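Local structure of NANS (YJHS), A 9-O-acetyl N-acetylneuraminic acid esterase (3PT5) at residues Arg156-Val168 with Asn208-Gln220. The protein probably removes the 9-O-acetyl group from 9-O-acetyl-N-acetylneuraminate, letting Escherichia coli grow on this alternative sialic acid of mammalian mucosal surfaces. Numbering follows the deposited sequence.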
loop_
_atom_site.group_PDB
_atom_site.type_symbol
_atom_site.label_atom_id
_atom_site.label_comp_id
_atom_site.label_asym_id
_atom_site.label_seq_id
_atom_site.Cartn_x
_atom_site.Cartn_y
_atom_site.Cartn_z
ATOM N N ARG A 156 -7.277 -14.143 0.141
ATOM C CA ARG A 156 -8.181 -14.118 1.278
ATOM C C ARG A 156 -7.506 -13.530 2.514
ATOM O O ARG A 156 -6.529 -14.077 3.005
ATOM C CB ARG A 156 -8.735 -15.530 1.561
ATOM C CG ARG A 156 -9.760 -15.571 2.694
ATOM C CD ARG A 156 -11.078 -15.005 2.230
ATOM N NE ARG A 156 -11.722 -15.884 1.261
ATOM C CZ ARG A 156 -12.930 -16.409 1.426
ATOM N NH1 ARG A 156 -13.666 -16.085 2.486
ATOM N NH2 ARG A 156 -13.426 -17.212 0.482
ATOM N N TRP A 157 -8.028 -12.410 3.014
ATOM C CA TRP A 157 -7.597 -11.880 4.299
ATOM C C TRP A 157 -8.385 -12.586 5.397
ATOM O O TRP A 157 -9.468 -13.123 5.152
ATOM C CB TRP A 157 -7.830 -10.361 4.377
ATOM C CG TRP A 157 -6.876 -9.569 3.526
ATOM C CD1 TRP A 157 -7.155 -8.955 2.325
ATOM C CD2 TRP A 157 -5.500 -9.306 3.794
ATOM N NE1 TRP A 157 -6.035 -8.343 1.833
ATOM C CE2 TRP A 157 -4.996 -8.549 2.710
ATOM C CE3 TRP A 157 -4.642 -9.623 4.851
ATOM C CZ2 TRP A 157 -3.653 -8.105 2.651
ATOM C CZ3 TRP A 157 -3.312 -9.191 4.789
ATOM C CH2 TRP A 157 -2.836 -8.435 3.691
ATOM N N GLY A 158 -7.828 -12.595 6.606
ATOM C CA GLY A 158 -8.483 -13.198 7.771
ATOM C C GLY A 158 -7.411 -13.802 8.654
ATOM O O GLY A 158 -6.330 -14.115 8.189
ATOM N N THR A 159 -7.687 -13.969 9.936
ATOM C CA THR A 159 -6.651 -14.497 10.807
ATOM C C THR A 159 -6.204 -15.872 10.287
ATOM O O THR A 159 -7.039 -16.691 9.888
ATOM C CB THR A 159 -7.125 -14.543 12.264
ATOM O OG1 THR A 159 -7.766 -13.290 12.582
ATOM C CG2 THR A 159 -5.920 -14.745 13.186
ATOM N N ASP A 160 -4.885 -16.047 10.239
ATOM C CA ASP A 160 -4.165 -17.252 9.766
ATOM C C ASP A 160 -4.202 -17.672 8.284
ATOM O O ASP A 160 -3.655 -18.724 7.915
ATOM C CB ASP A 160 -4.387 -18.442 10.705
ATOM C CG ASP A 160 -3.847 -18.169 12.113
ATOM O OD1 ASP A 160 -2.749 -17.553 12.257
ATOM O OD2 ASP A 160 -4.533 -18.563 13.070
ATOM N N THR A 161 -4.783 -16.837 7.428
ATOM C CA THR A 161 -4.613 -17.027 5.984
ATOM C C THR A 161 -3.170 -16.721 5.551
ATOM O O THR A 161 -2.439 -16.022 6.284
ATOM C CB THR A 161 -5.539 -16.092 5.188
ATOM O OG1 THR A 161 -5.085 -14.745 5.355
ATOM C CG2 THR A 161 -6.959 -16.198 5.662
ATOM N N PRO A 162 -2.749 -17.216 4.369
ATOM C CA PRO A 162 -1.449 -16.844 3.824
ATOM C C PRO A 162 -1.173 -15.351 3.790
ATOM O O PRO A 162 -0.052 -14.948 4.090
ATOM C CB PRO A 162 -1.480 -17.420 2.414
ATOM C CG PRO A 162 -2.255 -18.698 2.629
ATOM C CD PRO A 162 -3.289 -18.411 3.675
ATOM N N LEU A 163 -2.162 -14.540 3.427
ATOM C CA LEU A 163 -1.962 -13.090 3.422
ATOM C C LEU A 163 -1.700 -12.547 4.814
ATOM O O LEU A 163 -0.845 -11.680 4.982
ATOM C CB LEU A 163 -3.129 -12.355 2.768
ATOM C CG LEU A 163 -3.261 -12.453 1.244
ATOM C CD1 LEU A 163 -4.469 -11.652 0.805
ATOM C CD2 LEU A 163 -1.996 -11.953 0.518
ATOM N N TYR A 164 -2.405 -13.071 5.822
ATOM C CA TYR A 164 -2.156 -12.662 7.196
ATOM C C TYR A 164 -0.745 -13.053 7.649
ATOM O O TYR A 164 -0.041 -12.260 8.263
ATOM C CB TYR A 164 -3.201 -13.226 8.169
ATOM C CG TYR A 164 -2.839 -12.935 9.604
ATOM C CD1 TYR A 164 -3.181 -11.717 10.187
ATOM C CD2 TYR A 164 -2.095 -13.858 10.363
ATOM C CE1 TYR A 164 -2.833 -11.415 11.506
ATOM C CE2 TYR A 164 -1.734 -13.563 11.685
ATOM C CZ TYR A 164 -2.104 -12.342 12.242
ATOM O OH TYR A 164 -1.748 -12.017 13.538
ATOM N N GLN A 165 -0.340 -14.276 7.322
ATOM C CA GLN A 165 0.975 -14.808 7.678
ATOM C C GLN A 165 2.085 -13.978 7.086
ATOM O O GLN A 165 3.108 -13.770 7.718
ATOM C CB GLN A 165 1.114 -16.225 7.151
ATOM C CG GLN A 165 0.279 -17.231 7.899
ATOM C CD GLN A 165 0.451 -18.621 7.313
ATOM O OE1 GLN A 165 1.556 -19.186 7.330
ATOM N NE2 GLN A 165 -0.630 -19.169 6.757
ATOM N N ASP A 166 1.855 -13.508 5.865
ATOM C CA ASP A 166 2.798 -12.695 5.103
ATOM C C ASP A 166 2.909 -11.315 5.770
ATOM O O ASP A 166 4.014 -10.807 5.974
ATOM C CB ASP A 166 2.284 -12.622 3.656
ATOM C CG ASP A 166 3.279 -11.993 2.682
ATOM O OD1 ASP A 166 3.283 -10.747 2.571
ATOM O OD2 ASP A 166 4.032 -12.731 1.984
ATOM N N LEU A 167 1.766 -10.749 6.136
ATOM C CA LEU A 167 1.704 -9.482 6.857
ATOM C C LEU A 167 2.478 -9.517 8.182
ATOM O O LEU A 167 3.298 -8.636 8.452
ATOM C CB LEU A 167 0.241 -9.116 7.102
ATOM C CG LEU A 167 -0.087 -7.893 7.945
ATOM C CD1 LEU A 167 0.327 -6.631 7.221
ATOM C CD2 LEU A 167 -1.560 -7.887 8.254
ATOM N N VAL A 168 2.208 -10.537 8.993
ATOM C CA VAL A 168 2.857 -10.693 10.309
ATOM C C VAL A 168 4.334 -11.058 10.163
ATOM O O VAL A 168 5.204 -10.429 10.777
ATOM C CB VAL A 168 2.075 -11.705 11.200
ATOM C CG1 VAL A 168 2.939 -12.238 12.373
ATOM C CG2 VAL A 168 0.853 -11.047 11.751
ATOM N N ASN A 208 -11.605 -6.646 12.599
ATOM C CA ASN A 208 -11.240 -6.442 14.004
ATOM C C ASN A 208 -10.478 -7.624 14.545
ATOM O O ASN A 208 -9.494 -7.448 15.241
ATOM C CB ASN A 208 -12.457 -6.183 14.872
ATOM C CG ASN A 208 -13.025 -4.793 14.689
ATOM O OD1 ASN A 208 -12.776 -4.114 13.682
ATOM N ND2 ASN A 208 -13.773 -4.342 15.680
ATOM N N HIS A 209 -10.911 -8.839 14.207
ATOM C CA HIS A 209 -10.226 -10.025 14.694
ATOM C C HIS A 209 -8.798 -10.127 14.173
ATOM O O HIS A 209 -7.875 -10.549 14.882
ATOM C CB HIS A 209 -11.042 -11.276 14.353
ATOM C CG HIS A 209 -12.296 -11.403 15.165
ATOM N ND1 HIS A 209 -13.412 -12.080 14.717
ATOM C CD2 HIS A 209 -12.605 -10.949 16.404
ATOM C CE1 HIS A 209 -14.359 -12.028 15.641
ATOM N NE2 HIS A 209 -13.893 -11.354 16.676
ATOM N N MET A 210 -8.599 -9.708 12.926
ATOM C CA MET A 210 -7.262 -9.729 12.338
ATOM C C MET A 210 -6.332 -8.694 12.959
ATOM O O MET A 210 -5.141 -8.939 13.170
ATOM C CB MET A 210 -7.342 -9.541 10.827
ATOM C CG MET A 210 -6.109 -10.031 10.160
ATOM S SD MET A 210 -6.031 -9.787 8.370
ATOM C CE MET A 210 -5.770 -8.020 8.276
ATOM N N VAL A 211 -6.870 -7.514 13.226
ATOM C CA VAL A 211 -6.088 -6.492 13.918
ATOM C C VAL A 211 -5.704 -6.971 15.326
ATOM O O VAL A 211 -4.568 -6.821 15.725
ATOM C CB VAL A 211 -6.835 -5.171 14.012
ATOM C CG1 VAL A 211 -6.039 -4.195 14.824
ATOM C CG2 VAL A 211 -7.100 -4.600 12.624
ATOM N N GLU A 212 -6.635 -7.568 16.063
ATOM C CA GLU A 212 -6.264 -8.093 17.388
ATOM C C GLU A 212 -5.214 -9.219 17.302
ATOM O O GLU A 212 -4.316 -9.295 18.149
ATOM C CB GLU A 212 -7.473 -8.598 18.182
ATOM C CG GLU A 212 -8.632 -7.639 18.376
ATOM C CD GLU A 212 -9.879 -8.335 18.912
ATOM O OE1 GLU A 212 -10.406 -9.270 18.256
ATOM O OE2 GLU A 212 -10.368 -7.930 19.992
ATOM N N ALA A 213 -5.321 -10.076 16.290
ATOM C CA ALA A 213 -4.341 -11.155 16.100
ATOM C C ALA A 213 -2.961 -10.585 15.778
ATOM O O ALA A 213 -1.943 -11.031 16.313
ATOM C CB ALA A 213 -4.798 -12.132 15.005
ATOM N N PHE A 214 -2.933 -9.587 14.901
ATOM C CA PHE A 214 -1.708 -8.895 14.541
ATOM C C PHE A 214 -1.016 -8.338 15.805
ATOM O O PHE A 214 0.195 -8.501 15.996
ATOM C CB PHE A 214 -2.033 -7.771 13.528
ATOM C CG PHE A 214 -0.819 -6.997 13.045
ATOM C CD1 PHE A 214 -0.068 -7.453 11.966
ATOM C CD2 PHE A 214 -0.462 -5.770 13.642
ATOM C CE1 PHE A 214 1.046 -6.733 11.488
ATOM C CE2 PHE A 214 0.648 -5.036 13.182
ATOM C CZ PHE A 214 1.410 -5.507 12.096
ATOM N N ARG A 215 -1.792 -7.681 16.653
ATOM C CA ARG A 215 -1.263 -7.049 17.867
ATOM C C ARG A 215 -0.741 -8.080 18.872
ATOM O O ARG A 215 0.325 -7.871 19.457
ATOM C CB ARG A 215 -2.305 -6.112 18.476
ATOM C CG ARG A 215 -2.529 -4.898 17.592
ATOM C CD ARG A 215 -3.668 -3.997 18.061
ATOM N NE ARG A 215 -3.648 -2.757 17.284
ATOM C CZ ARG A 215 -4.535 -1.757 17.350
ATOM N NH1 ARG A 215 -5.580 -1.781 18.176
ATOM N NH2 ARG A 215 -4.355 -0.692 16.558
ATOM N N ARG A 216 -1.454 -9.201 19.014
ATOM C CA ARG A 216 -0.985 -10.303 19.853
ATOM C C ARG A 216 0.347 -10.812 19.306
ATOM O O ARG A 216 1.323 -10.938 20.054
ATOM C CB ARG A 216 -2.013 -11.448 19.926
ATOM C CG ARG A 216 -3.275 -11.104 20.735
ATOM C CD ARG A 216 -4.135 -12.333 21.037
ATOM N NE ARG A 216 -4.741 -12.906 19.830
ATOM C CZ ARG A 216 -5.920 -12.547 19.324
ATOM N NH1 ARG A 216 -6.654 -11.611 19.911
ATOM N NH2 ARG A 216 -6.370 -13.141 18.227
ATOM N N ASP A 217 0.408 -11.031 17.988
ATOM C CA ASP A 217 1.585 -11.611 17.340
ATOM C C ASP A 217 2.838 -10.715 17.298
ATOM O O ASP A 217 3.956 -11.222 17.126
ATOM C CB ASP A 217 1.233 -12.101 15.922
ATOM C CG ASP A 217 0.348 -13.344 15.926
ATOM O OD1 ASP A 217 0.229 -14.008 16.974
ATOM O OD2 ASP A 217 -0.239 -13.668 14.878
ATOM N N LEU A 218 2.660 -9.404 17.463
ATOM C CA LEU A 218 3.768 -8.451 17.402
ATOM C C LEU A 218 4.133 -7.885 18.776
ATOM O O LEU A 218 5.194 -7.277 18.935
ATOM C CB LEU A 218 3.440 -7.297 16.434
ATOM C CG LEU A 218 3.708 -7.511 14.941
ATOM C CD1 LEU A 218 5.198 -7.701 14.717
ATOM C CD2 LEU A 218 2.921 -8.694 14.367
ATOM N N LYS A 219 3.272 -8.131 19.763
ATOM C CA LYS A 219 3.382 -7.537 21.098
ATOM C C LYS A 219 4.762 -7.685 21.754
ATOM O O LYS A 219 5.244 -6.760 22.422
ATOM C CB LYS A 219 2.317 -8.129 22.017
ATOM C CG LYS A 219 2.021 -7.299 23.264
ATOM C CD LYS A 219 1.064 -8.031 24.178
ATOM C CE LYS A 219 0.401 -7.082 25.174
ATOM N NZ LYS A 219 -0.789 -6.401 24.582
ATOM N N GLN A 220 5.384 -8.843 21.549
ATOM C CA GLN A 220 6.684 -9.163 22.140
ATOM C C GLN A 220 7.828 -8.276 21.638
ATOM O O GLN A 220 8.926 -8.282 22.215
ATOM C CB GLN A 220 7.020 -10.634 21.904
ATOM C CG GLN A 220 7.240 -11.008 20.451
ATOM C CD GLN A 220 7.734 -12.434 20.302
ATOM O OE1 GLN A 220 7.678 -13.225 21.249
ATOM N NE2 GLN A 220 8.224 -12.771 19.112
#
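Y164 and L167, on the first two turns of helix 162-176, point at helix 203-218; the axes of 162-168 and 208-218 are 10.9 Å apart at closest approach and cross at -38°, while the loop before the first helix brings T159 CA to 5.0 Å from M210 CA. Y164 is a knob in the hole formed by M210, A213, F214 and D217. With CG anti to the backbone N (chi1 173°), its ring reaches over to the other helix, and its OH donates to D217 OD2 at 2.6 Å, meeting the oxygen from above the carboxylate plane. Tyrosine suits this place because its ring packs against carbon while its hydroxyl finds an acceptor; A213, with nothing beyond CB, leaves room for the Y164 ring and OH. T159 presses its methyl CG2 on A213 CB at 3.4 Å, a tight fit. M210 and Y164 run alongside each other, pointing opposite ways, M210 CG lying 3.4 Å from Y164 CD1. Extended chi1 and chi2 (-160°, -177°) carry M210 SD to Met-aromatic contacts with Y164, at the ring edge, and with W157, whose CE3 is 3.8 Å away; the bend at chi3 places CE near that same CE3. Further along, V168 CG2 meets F214 CD1 at 3.7 Å, its CG1 reaches D217 and L218, and L167 lies crosswise to F214, CG against CE1, branched aliphatics filling in around a flat ring. The loop is tied to its helix by T161, the N-cap, whose OG1 accepts from Y164 N. Both helices belong to the α/β SGNH-hydrolase fold and pack on its central sheet: F214 rests on strand 182-189, L167 on strand 233-236, and M210 touches both.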